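Side-chain contacts in endoribonuclease L-PSP/chorismate mutase-like domain-containing protein (Shewanella oneidensis, PDB 2OTM), which is of unknown function but belongs to the YjgF/chorismate mutase-like family of putative endoribonucleases: residues S31-S35 with Q36-S40; G85-S88 with R89-Q92. All blocks are in the same frame, centred on the assembly; numbering follows the deposited sequence.

Contact 1 (S31-S35 with Q36-S40)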
# COMPACT_ATOMS: atom_id res chain seq x y z
N SER B 31 9.70 0.37 -11.42
CA SER B 31 10.46 1.58 -11.29
C SER B 31 11.60 1.38 -10.31
O SER B 31 11.66 0.40 -9.56
CB SER B 31 9.56 2.77 -10.90
OG SER B 31 8.88 2.62 -9.67
N ILE B 32 12.57 2.29 -10.36
CA ILE B 32 13.74 2.21 -9.49
C ILE B 32 13.98 3.60 -8.90
O ILE B 32 13.95 4.62 -9.62
CB ILE B 32 15.03 1.71 -10.21
CG1 ILE B 32 14.83 0.31 -10.77
CG2 ILE B 32 16.25 1.71 -9.26
CD1 ILE B 32 15.97 -0.23 -11.66
N VAL B 33 14.15 3.64 -7.57
CA VAL B 33 14.56 4.85 -6.86
C VAL B 33 15.73 4.44 -5.98
O VAL B 33 15.64 3.54 -5.14
CB VAL B 33 13.42 5.50 -6.04
CG1 VAL B 33 12.83 4.51 -5.02
CG2 VAL B 33 13.91 6.74 -5.34
N GLY B 34 16.88 5.04 -6.23
CA GLY B 34 18.08 4.64 -5.54
C GLY B 34 18.40 3.19 -5.78
O GLY B 34 18.60 2.77 -6.92
N SER B 35 18.41 2.42 -4.70
CA SER B 35 18.67 0.99 -4.75
C SER B 35 17.38 0.14 -4.68
O SER B 35 17.45 -1.08 -4.59
CB SER B 35 19.58 0.62 -3.59
OG SER B 35 18.87 0.78 -2.36
N GLN B 36 16.22 0.79 -4.75
CA GLN B 36 14.93 0.12 -4.56
C GLN B 36 14.22 -0.04 -5.89
O GLN B 36 13.94 0.93 -6.56
CB GLN B 36 14.07 0.94 -3.59
CG GLN B 36 14.67 1.04 -2.21
CD GLN B 36 14.00 2.06 -1.33
OE1 GLN B 36 14.66 2.94 -0.82
NE2 GLN B 36 12.70 1.96 -1.15
N LEU B 37 13.98 -1.29 -6.25
CA LEU B 37 13.28 -1.67 -7.46
C LEU B 37 11.90 -2.18 -7.05
O LEU B 37 11.80 -3.03 -6.17
CB LEU B 37 14.07 -2.79 -8.15
CG LEU B 37 13.48 -3.56 -9.32
CD1 LEU B 37 13.21 -2.69 -10.49
CD2 LEU B 37 14.47 -4.64 -9.73
N MSE B 38 10.85 -1.64 -7.67
CA MSE B 38 9.50 -2.03 -7.29
C MSE B 38 8.68 -2.32 -8.53
O MSE B 38 8.73 -1.58 -9.51
CB MSE B 38 8.86 -0.95 -6.46
CG MSE B 38 8.78 0.39 -7.12
SE MSE B 38 8.49 1.74 -5.80
CE MSE B 38 10.15 1.72 -4.92
N THR B 39 7.92 -3.41 -8.50
CA THR B 39 7.07 -3.76 -9.63
C THR B 39 5.70 -3.06 -9.53
O THR B 39 5.28 -2.60 -8.47
CB THR B 39 6.86 -5.28 -9.73
OG1 THR B 39 5.96 -5.72 -8.69
CG2 THR B 39 8.19 -5.99 -9.63
N SER B 40 5.01 -2.98 -10.67
CA SER B 40 3.58 -2.74 -10.70
C SER B 40 2.92 -4.11 -10.49
O SER B 40 3.59 -5.08 -10.15
CB SER B 40 3.17 -2.11 -12.02
OG SER B 40 3.71 -0.80 -12.11
O HOH W 1 15.96 5.18 -2.56

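Contact 2 (G85-S88 with R89-Q92)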
# COMPACT_ATOMS: atom_id res chain seq x y z
N GLY B 85 18.53 -8.62 -15.12
CA GLY B 85 19.34 -9.52 -15.95
C GLY B 85 19.69 -10.82 -15.26
O GLY B 85 19.40 -11.90 -15.80
N GLU B 86 20.33 -10.72 -14.10
CA GLU B 86 20.73 -11.85 -13.30
C GLU B 86 20.07 -11.63 -11.96
O GLU B 86 20.31 -10.62 -11.32
CB GLU B 86 22.25 -11.88 -13.16
CG GLU B 86 23.00 -12.28 -14.42
CD GLU B 86 22.83 -13.76 -14.76
OE1 GLU B 86 22.68 -14.60 -13.84
OE2 GLU B 86 22.84 -14.09 -15.97
N LEU B 87 19.25 -12.59 -11.54
CA LEU B 87 18.54 -12.49 -10.28
C LEU B 87 19.50 -12.51 -9.09
O LEU B 87 19.13 -12.09 -8.00
CB LEU B 87 17.49 -13.59 -10.17
CG LEU B 87 16.24 -13.46 -11.06
CD1 LEU B 87 15.41 -14.72 -11.01
CD2 LEU B 87 15.39 -12.24 -10.67
N SER B 88 20.74 -12.99 -9.29
CA SER B 88 21.79 -12.87 -8.26
C SER B 88 22.11 -11.44 -7.87
O SER B 88 22.72 -11.19 -6.84
CB SER B 88 23.10 -13.49 -8.78
OG SER B 88 22.93 -14.87 -8.94
N ARG B 89 21.76 -10.51 -8.74
CA ARG B 89 21.99 -9.08 -8.49
C ARG B 89 21.07 -8.50 -7.41
O ARG B 89 21.33 -7.41 -6.86
CB ARG B 89 21.88 -8.30 -9.79
CG ARG B 89 22.98 -8.70 -10.80
CD ARG B 89 22.87 -8.04 -12.17
NE ARG B 89 24.00 -8.52 -12.98
CZ ARG B 89 24.01 -8.72 -14.30
NH1 ARG B 89 22.96 -8.43 -15.06
NH2 ARG B 89 25.11 -9.19 -14.89
N ILE B 90 20.02 -9.22 -7.09
CA ILE B 90 19.11 -8.78 -6.02
C ILE B 90 19.71 -9.06 -4.65
O ILE B 90 19.99 -10.22 -4.31
CB ILE B 90 17.73 -9.43 -6.19
CG1 ILE B 90 17.06 -8.86 -7.45
CG2 ILE B 90 16.81 -9.22 -4.90
CD1 ILE B 90 15.93 -9.65 -7.97
N LYS B 91 19.95 -8.01 -3.87
CA LYS B 91 20.43 -8.17 -2.50
C LYS B 91 19.36 -8.76 -1.59
O LYS B 91 19.65 -9.60 -0.76
CB LYS B 91 20.88 -6.84 -1.93
CG LYS B 91 22.12 -6.32 -2.61
CD LYS B 91 22.63 -5.05 -1.92
CE LYS B 91 23.94 -4.58 -2.58
NZ LYS B 91 24.65 -3.56 -1.76
N GLN B 92 18.12 -8.30 -1.74
CA GLN B 92 17.00 -8.84 -0.98
C GLN B 92 15.70 -8.46 -1.62
O GLN B 92 15.60 -7.40 -2.19
CB GLN B 92 16.98 -8.32 0.48
CG GLN B 92 17.09 -6.82 0.63
CD GLN B 92 16.73 -6.30 2.04
OE1 GLN B 92 16.17 -7.03 2.88
NE2 GLN B 92 17.04 -5.04 2.30
O HOH W 2 19.32 -12.79 -5.30

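Contact 1 (S31-S35 with Q36-S40)
Ile32 and Leu37 press together on one face of a beta hairpin, whose strands 30-33 and 36-39 are joined by a type II' turn from Val33 to Gln36. The tight spot is Ile32 CG1 against Leu37 CD1, 3.4 Å apart and closer than ordinary van der Waals contact. It suits a non-hydrogen-bonded pair, where the two CA atoms come close (Ile32 CA to Leu37 CA 4.4 Å). Leu37 carries its CG anti to the backbone N (chi1 170°), and its branched end also reaches Leu80 and Ala83 of helix 62-84. An alanine at Ile32, without CG1, CG2 and CD1, would probably open a gap beside Leu37 CD1, leaving that methyl with less to hold its rotation. On the other face the packing is easier: Val33 CG1 lies 3.9 Å from the selenomethionine methyl Met38 CE. The small Ser31 fits here because its OG can skirt Met38 CG at 3.4 Å while bonding Ser131 and Tyr94 O of a neighbouring subunit. The turn is the solvent side: Gly34 is exposed, and its positive phi (60°) suits a residue without a side chain. Gln36, by contrast, is buried. Its NE2 is hydrogen-bonded to Tyr94 OH of its own chain, its amide also pairs with Gln36 of a neighbouring subunit, and a water joins Gln36 OE1 (3.1 Å) to Val33 O, the latter bond weak.

Contact 2 (G85-S88 with R89-Q92)
Glu86 and Arg89 carry opposite charges three residues apart, yet they meet through carbon: Glu86 CG sits over the centre of one guanidinium face, 3.7 Å from Arg89 CZ. The glutamate chain bends at chi2 (-71°), which carries its carboxylate past the arginine rather than onto it. The two flat groups stand 78° apart, and Glu86 OE2 remains 5.5 Å from Arg89 NH2. The arginine, extended from CG to NE, runs beside Glu86 CB and hydrogen-bonds through NH1 to Cys84 O, at the end of helix 62-84. Gly85, the first residue beyond that helix, has positive phi; a CB on it would run into Arg89 NH1, so glycine suits the site twice over. Backbone bonds complete a tight 3-10 turn: Arg89 N reaches Glu86 O at 3.0 Å, and Ile90 N reaches Leu87 O at 3.1 Å. Leu87 O has a second partner, a water at 2.8 Å that also donates to Ile90 O. Leu87 and Ile90 run alongside each other, Leu87 CD2 and Ile90 CD1 3.8 Å apart. Both suit burial, since they pack on Leu80 of helix 62-84 and Phe124 of helix 109-124, while Arg89 and Ser88 stay exposed. The chemistry implies that Arg89 offers a flat face to the glutamate's carbons and a donor to the helix end, where the negative end of the helix dipole probably favours its charge, with Glu86 adding at most a distant attraction.

Contacts 1 and 2 lie on the same side of the chain's centre, their centres 13 Å apart and their nearest atoms about 5 Å apart, without touching. Leu80 of helix 62-84 serves both, packing on Leu37 from contact 1 and on Leu87 and Ile90 from contact 2. Glu153 is shared too: Ser35 touches it, and Lys91 with Gln92 forms a classic beta bulge opposite it. Across the trimer, contact 2 of one chain meets contact 1 of another: Gln92 NE2 bonds Ile32 O of a neighbouring subunit. The Met38 side chain is about 7 Å from a bound calcium ion; YjgF-like proteins generally have active sites in clefts between subunits, but nothing here shows that the calcium marks one.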